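PDB 6NCW: beta-galacturonidase from Eisenbergiella tayi, which hydrolyses beta-linked galacturonic acid from glycosides as a family 2 glycoside hydrolase, and may also act on beta-glucuronides. Local coordinates for residues N130-Y135 and C276-H281; N428-W433 and N530-V535; V515-S520 and P526-N531. All blocks are in the same frame, centred on the assembly; numbering follows the deposited sequence.

The three contacts lie round one sugar pocket. Interaction 1 brings the loop with Asp131 against the barrel, interaction 2 sets Lys532 between aromatic residues across the pocket, and interaction 3 pairs strand 515-516 with strand 529-530, which carries Asn530. The centre of interaction 3 is about 9 Å from that of interaction 1 and about 14 Å from that of interaction 2; the centres of interactions 1 and 2 are about 15 Å apart. Asp131 OD1 lies 2.9 Å from Asn530 ND2, a probable hydrogen bond joining interaction 1 to both others, while Asp280 OD1 approaches Arg516 N at 3.2 Å. Asp131, Asn530 and Lys532 all bind galacturonate; here a glycerol lies about 3 Å from the side chains of Asp131 and Tyr430.

Interaction 1 (N130-Y135 and C276-H281); sequences NDYQSY and CRHEDH
Tyr132 and His278 supply the nonpolar part of this contact: Tyr132 CB rests 3.6 Å from His278 CE1. The two rings are nearly parallel, at 24°, but slid so far apart (centroids 5.4 Å) that they barely overlap. With CG between the backbone N and the carbonyl carbon (chi1 62°), the phenol turns off toward His335, its hydrogen-bond partner; His278 ND1 is held by Tyr313, which fixes the imidazole.

The one direct polar contact lies further along: Tyr135 OH donates to Asp280 OD2 at the ring edge, though the modelled 2.3 Å is doubtfully short. Tyrosine suits the place, pairing this hydroxyl with a ring face that Gln133 CG covers, 3.5 Å above its centre.

Waters join what the side chains do not. One lies in the His278 ring plane, 2.9 Å from NE2, and donates to Asp131 O; a second accepts from Gln133 N and donates to Asp280 OD2, giving a buried carboxylate oxygen another donor.

Asp131, a galacturonate-binding residue, forms a salt bridge with Arg525. Such a meeting is characteristic of family 2 active sites, where a loop of the N-terminal beta-sandwich domain helps complete the TIM-barrel pocket.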
loop_
_atom_site.group_PDB
_atom_site.type_symbol
_atom_site.label_atom_id
_atom_site.label_comp_id
_atom_site.label_asym_id
_atom_site.label_seq_id
_atom_site.Cartn_x
_atom_site.Cartn_y
_atom_site.Cartn_z
ATOM N N ASN A 130 10.966 24.566 -5.481
ATOM C CA ASN A 130 9.796 24.670 -6.337
ATOM C C ASN A 130 9.008 23.364 -6.283
ATOM O O ASN A 130 9.429 22.378 -5.663
ATOM C CB ASN A 130 10.212 25.014 -7.770
ATOM C CG ASN A 130 9.248 25.999 -8.442
ATOM O OD1 ASN A 130 8.038 26.041 -8.141
ATOM N ND2 ASN A 130 9.787 26.806 -9.347
ATOM N N ASP A 131 7.858 23.366 -6.973
ATOM C CA ASP A 131 6.934 22.231 -7.063
ATOM C C ASP A 131 7.369 21.198 -8.108
ATOM O O ASP A 131 6.543 20.633 -8.838
ATOM C CB ASP A 131 5.526 22.765 -7.351
ATOM C CG ASP A 131 4.420 21.716 -7.103
ATOM O OD1 ASP A 131 3.377 21.750 -7.772
ATOM O OD2 ASP A 131 4.581 20.851 -6.235
ATOM N N TYR A 132 8.672 20.955 -8.194
ATOM C CA TYR A 132 9.301 19.906 -8.982
ATOM C C TYR A 132 10.776 19.915 -8.590
ATOM O O TYR A 132 11.272 20.895 -8.021
ATOM C CB TYR A 132 9.132 20.119 -10.507
ATOM C CG TYR A 132 9.773 21.405 -11.034
ATOM C CD1 TYR A 132 9.118 22.633 -10.890
ATOM C CD2 TYR A 132 11.025 21.391 -11.674
ATOM C CE1 TYR A 132 9.681 23.808 -11.363
ATOM C CE2 TYR A 132 11.597 22.564 -12.152
ATOM C CZ TYR A 132 10.918 23.770 -11.979
ATOM O OH TYR A 132 11.452 24.941 -12.424
ATOM N N GLN A 133 11.472 18.839 -8.914
ATOM C CA GLN A 133 12.827 18.633 -8.410
ATOM C C GLN A 133 13.855 19.206 -9.383
ATOM O O GLN A 133 13.712 19.065 -10.602
ATOM C CB GLN A 133 13.090 17.140 -8.181
ATOM C CG GLN A 133 14.525 16.792 -7.705
ATOM C CD GLN A 133 14.854 17.372 -6.330
ATOM O OE1 GLN A 133 15.110 18.568 -6.183
ATOM N NE2 GLN A 133 14.834 16.523 -5.322
ATOM N N SER A 134 14.883 19.876 -8.839
ATOM C CA SER A 134 16.070 20.282 -9.615
ATOM C C SER A 134 17.151 19.244 -9.360
ATOM O O SER A 134 17.809 19.278 -8.318
ATOM C CB SER A 134 16.568 21.670 -9.212
ATOM O OG SER A 134 15.687 22.672 -9.681
ATOM N N TYR A 135 17.344 18.324 -10.311
ATOM C CA TYR A 135 18.269 17.220 -10.120
ATOM C C TYR A 135 19.709 17.698 -10.331
ATOM O O TYR A 135 19.963 18.838 -10.693
ATOM C CB TYR A 135 17.921 16.057 -11.058
ATOM C CG TYR A 135 16.596 15.354 -10.722
ATOM C CD1 TYR A 135 15.391 15.728 -11.332
ATOM C CD2 TYR A 135 16.553 14.340 -9.766
ATOM C CE1 TYR A 135 14.171 15.077 -10.992
ATOM C CE2 TYR A 135 15.370 13.690 -9.440
ATOM C CZ TYR A 135 14.183 14.066 -10.045
ATOM O OH TYR A 135 13.027 13.405 -9.675
ATOM N N CYS A 276 -0.258 17.688 -19.131
ATOM C CA CYS A 276 0.987 18.217 -18.622
ATOM C C CYS A 276 1.872 17.035 -18.248
ATOM O O CYS A 276 1.409 16.095 -17.602
ATOM C CB CYS A 276 0.731 19.108 -17.410
ATOM S SG CYS A 276 -0.260 20.595 -17.774
ATOM N N ARG A 277 3.134 17.054 -18.677
ATOM C CA ARG A 277 4.056 15.986 -18.313
ATOM C C ARG A 277 5.411 16.578 -17.959
ATOM O O ARG A 277 6.048 17.233 -18.797
ATOM C CB ARG A 277 4.192 14.953 -19.439
ATOM C CG ARG A 277 5.240 13.861 -19.161
ATOM C CD ARG A 277 5.444 12.974 -20.395
ATOM N NE ARG A 277 6.546 12.026 -20.239
ATOM C CZ ARG A 277 7.824 12.300 -20.504
ATOM N NH1 ARG A 277 8.171 13.509 -20.925
ATOM N NH2 ARG A 277 8.755 11.361 -20.336
ATOM N N HIS A 278 5.835 16.338 -16.717
ATOM C CA HIS A 278 7.200 16.591 -16.259
ATOM C C HIS A 278 8.147 15.501 -16.746
ATOM O O HIS A 278 7.772 14.330 -16.867
ATOM C CB HIS A 278 7.256 16.629 -14.718
ATOM C CG HIS A 278 7.045 17.992 -14.137
ATOM N ND1 HIS A 278 7.958 19.014 -14.298
ATOM C CD2 HIS A 278 6.016 18.512 -13.425
ATOM C CE1 HIS A 278 7.505 20.101 -13.702
ATOM N NE2 HIS A 278 6.337 19.817 -13.149
ATOM N N GLU A 279 9.399 15.880 -16.972
ATOM C CA GLU A 279 10.482 14.905 -17.097
ATOM C C GLU A 279 10.845 14.430 -15.686
ATOM O O GLU A 279 11.748 14.967 -15.034
ATOM C CB GLU A 279 11.685 15.511 -17.817
ATOM C CG GLU A 279 11.403 15.873 -19.300
ATOM C CD GLU A 279 12.666 16.340 -20.069
ATOM O OE1 GLU A 279 12.730 16.160 -21.317
ATOM O OE2 GLU A 279 13.577 16.903 -19.423
ATOM N N ASP A 280 10.116 13.430 -15.185
ATOM C CA ASP A 280 10.402 12.915 -13.851
ATOM C C ASP A 280 10.041 11.437 -13.776
ATOM O O ASP A 280 9.050 10.999 -14.369
ATOM C CB ASP A 280 9.646 13.714 -12.791
ATOM C CG ASP A 280 10.170 13.456 -11.376
ATOM O OD1 ASP A 280 9.550 12.640 -10.658
ATOM O OD2 ASP A 280 11.207 14.065 -10.992
ATOM N N HIS A 281 10.848 10.669 -13.044
ATOM C CA HIS A 281 10.633 9.228 -12.955
ATOM C C HIS A 281 11.372 8.748 -11.719
ATOM O O HIS A 281 12.463 9.263 -11.430
ATOM C CB HIS A 281 11.143 8.514 -14.213
ATOM C CG HIS A 281 10.922 7.034 -14.230
ATOM N ND1 HIS A 281 11.605 6.166 -13.405
ATOM C CD2 HIS A 281 10.126 6.263 -15.011
ATOM C CE1 HIS A 281 11.233 4.926 -13.669
ATOM N NE2 HIS A 281 10.325 4.959 -14.628
HETATM O O HOH W 1 5.431 21.789 -11.227
HETATM O O HOH W 2 10.807 17.009 -11.046
HETATM O O HOH W 3 13.801 10.324 -9.196
#

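Interaction 2 (N428-W433 and N530-V535); sequences NIYPKW and NNKGIV
Lys532 meets both Tyr430 and Trp433 with the aliphatic part of its side chain. Its CE lies 3.4 Å from Trp433 NE1 and 3.6 Å from CD1, so the methylene next to the ammonium lies against the NE1-CD1 side of the indole at a slant, while CD keeps 4.0 Å from Tyr430 CE2. A lysine suits this place because its outer methylenes, CD and CE, can lie against the rings while NZ keeps its polar partners. The chain runs extended from CB to CE and bends only at the last torsion (chi4 71°), which turns NZ out of line with the rest.

Asn530 and Lys532 form an Asn-X-Lys sequence, consistent with the NxK motif by which family 2 uronidases recognise the sugar carboxylate; both residues bind galacturonate. An Asx turn shapes the motif: Asn530 OD1 accepts from Lys532 N at 3.2 Å.

The polar links across the contact pass through water. One molecule lies in the indole plane, accepts from Trp433 NE1 at 3.0 Å and also accepts from Lys532 NZ at 3.1 Å, while Tyr434 OH is the direct partner of NZ. Tyr430 OH is hydrogen-bonded to Glu465, another galacturonate-binding residue.

Within 428-433, Trp433 N donates to Tyr430 O at 3.1 Å, closing a type II beta turn with Pro431 and Lys432 at its corners that brings both rings to the same lysine. Phe522 of the third subunit packs edge-to-face with Trp433.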
loop_
_atom_site.group_PDB
_atom_site.type_symbol
_atom_site.label_atom_id
_atom_site.label_comp_id
_atom_site.label_asym_id
_atom_site.label_seq_id
_atom_site.Cartn_x
_atom_site.Cartn_y
_atom_site.Cartn_z
ATOM N N ASN A 428 -4.485 28.307 -15.895
ATOM C CA ASN A 428 -4.462 27.177 -14.971
ATOM C C ASN A 428 -5.558 27.384 -13.929
ATOM O O ASN A 428 -5.563 28.403 -13.226
ATOM C CB ASN A 428 -3.101 27.076 -14.285
ATOM C CG ASN A 428 -1.962 26.971 -15.276
ATOM O OD1 ASN A 428 -2.172 26.611 -16.437
ATOM N ND2 ASN A 428 -0.744 27.268 -14.826
ATOM N N ILE A 429 -6.487 26.442 -13.832
ATOM C CA ILE A 429 -7.588 26.560 -12.871
ATOM C C ILE A 429 -7.771 25.226 -12.167
ATOM O O ILE A 429 -7.632 24.162 -12.784
ATOM C CB ILE A 429 -8.923 27.000 -13.526
ATOM C CG1 ILE A 429 -9.444 25.938 -14.489
ATOM C CG2 ILE A 429 -8.785 28.368 -14.203
ATOM C CD1 ILE A 429 -10.849 26.238 -15.048
ATOM N N TYR A 430 -8.110 25.280 -10.875
ATOM C CA TYR A 430 -8.369 24.060 -10.103
ATOM C C TYR A 430 -9.689 24.078 -9.318
ATOM O O TYR A 430 -9.715 23.769 -8.126
ATOM C CB TYR A 430 -7.200 23.821 -9.162
ATOM C CG TYR A 430 -5.908 23.476 -9.873
ATOM C CD1 TYR A 430 -5.033 24.465 -10.284
ATOM C CD2 TYR A 430 -5.565 22.145 -10.119
ATOM C CE1 TYR A 430 -3.835 24.138 -10.908
ATOM C CE2 TYR A 430 -4.382 21.813 -10.735
ATOM C CZ TYR A 430 -3.522 22.811 -11.131
ATOM O OH TYR A 430 -2.334 22.473 -11.751
ATOM N N PRO A 431 -10.815 24.393 -9.963
ATOM C CA PRO A 431 -12.101 24.251 -9.263
ATOM C C PRO A 431 -12.358 22.784 -8.962
ATOM O O PRO A 431 -12.022 21.900 -9.763
ATOM C CB PRO A 431 -13.125 24.801 -10.264
ATOM C CG PRO A 431 -12.447 24.521 -11.630
ATOM C CD PRO A 431 -11.002 24.843 -11.359
ATOM N N LYS A 432 -12.930 22.541 -7.784
ATOM C CA LYS A 432 -13.214 21.241 -7.182
ATOM C C LYS A 432 -11.952 20.604 -6.601
ATOM O O LYS A 432 -12.024 19.485 -6.049
ATOM C CB LYS A 432 -13.920 20.273 -8.146
ATOM C CG LYS A 432 -15.371 20.697 -8.392
ATOM C CD LYS A 432 -16.013 21.095 -7.055
ATOM C CE LYS A 432 -17.528 21.276 -7.152
ATOM N NZ LYS A 432 -18.212 19.976 -7.433
ATOM N N TRP A 433 -10.805 21.284 -6.648
ATOM C CA TRP A 433 -9.667 20.853 -5.844
ATOM C C TRP A 433 -9.258 21.951 -4.870
ATOM O O TRP A 433 -9.482 21.799 -3.672
ATOM C CB TRP A 433 -8.503 20.384 -6.719
ATOM C CG TRP A 433 -7.400 19.813 -5.869
ATOM C CD1 TRP A 433 -6.183 20.374 -5.622
ATOM C CD2 TRP A 433 -7.445 18.600 -5.095
ATOM N NE1 TRP A 433 -5.449 19.578 -4.764
ATOM C CE2 TRP A 433 -6.202 18.484 -4.426
ATOM C CE3 TRP A 433 -8.401 17.597 -4.923
ATOM C CZ2 TRP A 433 -5.899 17.408 -3.589
ATOM C CZ3 TRP A 433 -8.095 16.515 -4.073
ATOM C CH2 TRP A 433 -6.859 16.436 -3.434
ATOM N N ASN A 530 4.086 15.833 -5.948
ATOM C CA ASN A 530 2.848 16.360 -6.513
ATOM C C ASN A 530 2.038 15.146 -6.944
ATOM O O ASN A 530 2.503 14.349 -7.769
ATOM C CB ASN A 530 3.126 17.308 -7.686
ATOM C CG ASN A 530 1.852 17.992 -8.229
ATOM O OD1 ASN A 530 0.928 17.331 -8.694
ATOM N ND2 ASN A 530 1.827 19.319 -8.194
ATOM N N ASN A 531 0.852 14.974 -6.353
ATOM C CA ASN A 531 0.097 13.731 -6.467
ATOM C C ASN A 531 -1.034 13.807 -7.479
ATOM O O ASN A 531 -1.981 13.006 -7.402
ATOM C CB ASN A 531 -0.474 13.335 -5.100
ATOM C CG ASN A 531 0.605 13.122 -4.072
ATOM O OD1 ASN A 531 1.143 12.033 -3.967
ATOM N ND2 ASN A 531 0.922 14.163 -3.302
ATOM N N LYS A 532 -0.976 14.751 -8.412
ATOM C CA LYS A 532 -2.100 14.949 -9.309
ATOM C C LYS A 532 -1.958 14.142 -10.578
ATOM O O LYS A 532 -2.703 14.374 -11.536
ATOM C CB LYS A 532 -2.266 16.433 -9.605
ATOM C CG LYS A 532 -2.505 17.254 -8.319
ATOM C CD LYS A 532 -2.981 18.664 -8.615
ATOM C CE LYS A 532 -3.183 19.470 -7.322
ATOM N NZ LYS A 532 -1.913 19.817 -6.658
ATOM N N GLY A 533 -1.018 13.200 -10.610
ATOM C CA GLY A 533 -0.922 12.317 -11.752
ATOM C C GLY A 533 -2.203 11.528 -11.949
ATOM O O GLY A 533 -2.915 11.189 -10.997
ATOM N N ILE A 534 -2.524 11.286 -13.219
ATOM C CA ILE A 534 -3.506 10.271 -13.573
ATOM C C ILE A 534 -2.896 8.867 -13.479
ATOM O O ILE A 534 -3.626 7.882 -13.329
ATOM C CB ILE A 534 -4.052 10.590 -14.976
ATOM C CG1 ILE A 534 -4.719 11.998 -14.997
ATOM C CG2 ILE A 534 -4.977 9.469 -15.495
ATOM C CD1 ILE A 534 -5.839 12.256 -13.935
ATOM N N VAL A 535 -1.572 8.745 -13.578
ATOM C CA VAL A 535 -0.852 7.538 -13.186
ATOM C C VAL A 535 0.075 7.951 -12.049
ATOM O O VAL A 535 0.402 9.132 -11.923
ATOM C CB VAL A 535 -0.068 6.884 -14.353
ATOM C CG1 VAL A 535 -1.007 6.489 -15.492
ATOM C CG2 VAL A 535 1.100 7.792 -14.878
HETATM O O HOH W 4 -2.674 19.600 -3.661
#

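Interaction 3 (V515-S520 and P526-N531); sequences VRVCDS and PRTMNN
Arg516 and Met529 face each other as a non-hydrogen-bonded antiparallel pair, with Met529 SD 3.4 Å above one face of the guanidinium, offset toward its rim. Bends at chi2 and chi3 fold the arginine back so that NH1 reaches Thr528 O (3.0 Å), from well above the carbonyl plane; a second bond, to Arg527 O, is weak. Arginine suits this place, offering a flat face to sulfur and N-H groups to backbone carbonyls. Next along, Val515 and Asn530 are the hydrogen-bonded pair: Asn530 N donates to Val515 O at 2.8 Å, and Val515 N donates back to Asn530 O.

Beyond the strands, Thr528 CG2 packs 3.3 Å from Val517 O, and Val517 CG1 meets Asn530 CB. A water donates to both Asp519 OD1 and Thr528 OG1.

An outer shell shapes the turn. Arg527 grips Asn531 OD1 side-on with NE and NH2, in its guanidinium plane, while Asn531 ND2 donates almost straight (171°) to Pro526 O. Met529 N reaches that carbonyl from the opposite face. Asp514 and Glu537 hold Arg527 by salt bridges; Tyr474 and Lys481 of the third subunit bond Arg516 and Thr528.

Together they make a two-stranded antiparallel ribbon after the last TIM-barrel strand, bordering the sugar site and the subunit interface.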
loop_
_atom_site.group_PDB
_atom_site.type_symbol
_atom_site.label_atom_id
_atom_site.label_comp_id
_atom_site.label_asym_id
_atom_site.label_seq_id
_atom_site.Cartn_x
_atom_site.Cartn_y
_atom_site.Cartn_z
ATOM N N VAL A 515 4.998 13.391 -9.414
ATOM C CA VAL A 515 6.328 13.976 -9.630
ATOM C C VAL A 515 6.947 14.335 -8.285
ATOM O O VAL A 515 6.276 14.934 -7.437
ATOM C CB VAL A 515 6.267 15.245 -10.507
ATOM C CG1 VAL A 515 7.646 15.915 -10.578
ATOM C CG2 VAL A 515 5.697 14.934 -11.921
ATOM N N ARG A 516 8.233 14.001 -8.103
ATOM C CA ARG A 516 8.966 14.409 -6.907
ATOM C C ARG A 516 9.121 15.926 -6.891
ATOM O O ARG A 516 9.383 16.540 -7.926
ATOM C CB ARG A 516 10.338 13.713 -6.876
ATOM C CG ARG A 516 11.314 14.208 -5.786
ATOM C CD ARG A 516 10.880 13.780 -4.364
ATOM N NE ARG A 516 10.992 12.323 -4.206
ATOM C CZ ARG A 516 10.263 11.578 -3.387
ATOM N NH1 ARG A 516 9.289 12.130 -2.652
ATOM N NH2 ARG A 516 10.495 10.268 -3.326
ATOM N N VAL A 517 8.953 16.540 -5.712
ATOM C CA VAL A 517 9.116 17.990 -5.548
ATOM C C VAL A 517 10.141 18.322 -4.461
ATOM O O VAL A 517 10.696 17.424 -3.814
ATOM C CB VAL A 517 7.770 18.667 -5.230
ATOM C CG1 VAL A 517 6.760 18.402 -6.367
ATOM C CG2 VAL A 517 7.247 18.163 -3.913
ATOM N N CYS A 518 10.391 19.616 -4.246
ATOM C CA CYS A 518 11.405 20.039 -3.296
ATOM C C CYS A 518 10.897 19.913 -1.865
ATOM O O CYS A 518 9.707 20.066 -1.581
ATOM C CB CYS A 518 11.854 21.480 -3.576
ATOM S SG CYS A 518 12.807 21.661 -5.158
ATOM N N ASP A 519 11.834 19.651 -0.961
ATOM C CA ASP A 519 11.501 19.438 0.444
ATOM C C ASP A 519 10.705 20.594 1.031
ATOM O O ASP A 519 9.851 20.377 1.906
ATOM C CB ASP A 519 12.789 19.229 1.253
ATOM C CG ASP A 519 13.553 17.956 0.851
ATOM O OD1 ASP A 519 12.919 16.947 0.417
ATOM O OD2 ASP A 519 14.810 17.963 0.984
ATOM N N SER A 520 10.939 21.823 0.559
ATOM C CA SER A 520 10.222 22.957 1.148
ATOM C C SER A 520 8.722 22.945 0.854
ATOM O O SER A 520 7.985 23.702 1.486
ATOM C CB SER A 520 10.810 24.280 0.653
ATOM O OG SER A 520 10.667 24.373 -0.752
ATOM N N PRO A 526 1.706 15.789 -0.129
ATOM C CA PRO A 526 1.866 14.460 0.480
ATOM C C PRO A 526 2.991 13.675 -0.182
ATOM O O PRO A 526 3.153 13.695 -1.408
ATOM C CB PRO A 526 0.501 13.792 0.243
ATOM C CG PRO A 526 -0.471 14.937 0.155
ATOM C CD PRO A 526 0.309 16.091 -0.475
ATOM N N ARG A 527 3.781 12.989 0.652
ATOM C CA ARG A 527 4.915 12.176 0.222
ATOM C C ARG A 527 6.036 12.998 -0.414
ATOM O O ARG A 527 6.907 12.422 -1.083
ATOM C CB ARG A 527 4.485 11.075 -0.763
ATOM C CG ARG A 527 3.170 10.343 -0.417
ATOM C CD ARG A 527 2.959 9.186 -1.393
ATOM N NE ARG A 527 2.654 9.708 -2.713
ATOM C CZ ARG A 527 3.056 9.162 -3.850
ATOM N NH1 ARG A 527 3.785 8.049 -3.834
ATOM N NH2 ARG A 527 2.734 9.731 -5.009
ATOM N N THR A 528 6.046 14.326 -0.224
ATOM C CA THR A 528 6.941 15.229 -0.959
ATOM C C THR A 528 6.872 14.899 -2.456
ATOM O O THR A 528 7.883 14.701 -3.152
ATOM C CB THR A 528 8.379 15.170 -0.411
ATOM O OG1 THR A 528 8.366 15.450 0.991
ATOM C CG2 THR A 528 9.291 16.226 -1.061
ATOM N N MET A 529 5.630 14.780 -2.927
ATOM C CA MET A 529 5.290 14.513 -4.317
ATOM C C MET A 529 4.151 15.443 -4.677
ATOM O O MET A 529 3.349 15.802 -3.812
ATOM C CB MET A 529 4.814 13.068 -4.559
ATOM C CG MET A 529 5.791 11.983 -4.183
ATOM S SD MET A 529 7.207 11.808 -5.297
ATOM C CE MET A 529 6.425 11.084 -6.742
ATOM N N ASN A 530 4.086 15.833 -5.948
ATOM C CA ASN A 530 2.848 16.360 -6.513
ATOM C C ASN A 530 2.038 15.146 -6.944
ATOM O O ASN A 530 2.503 14.349 -7.769
ATOM C CB ASN A 530 3.126 17.308 -7.686
ATOM C CG ASN A 530 1.852 17.992 -8.229
ATOM O OD1 ASN A 530 0.928 17.331 -8.694
ATOM N ND2 ASN A 530 1.827 19.319 -8.194
ATOM N N ASN A 531 0.852 14.974 -6.353
ATOM C CA ASN A 531 0.097 13.731 -6.467
ATOM C C ASN A 531 -1.034 13.807 -7.479
ATOM O O ASN A 531 -1.981 13.006 -7.402
ATOM C CB ASN A 531 -0.474 13.335 -5.100
ATOM C CG ASN A 531 0.605 13.122 -4.072
ATOM O OD1 ASN A 531 1.143 12.033 -3.967
ATOM N ND2 ASN A 531 0.922 14.163 -3.302
HETATM O O HOH W 5 10.958 16.347 2.141
#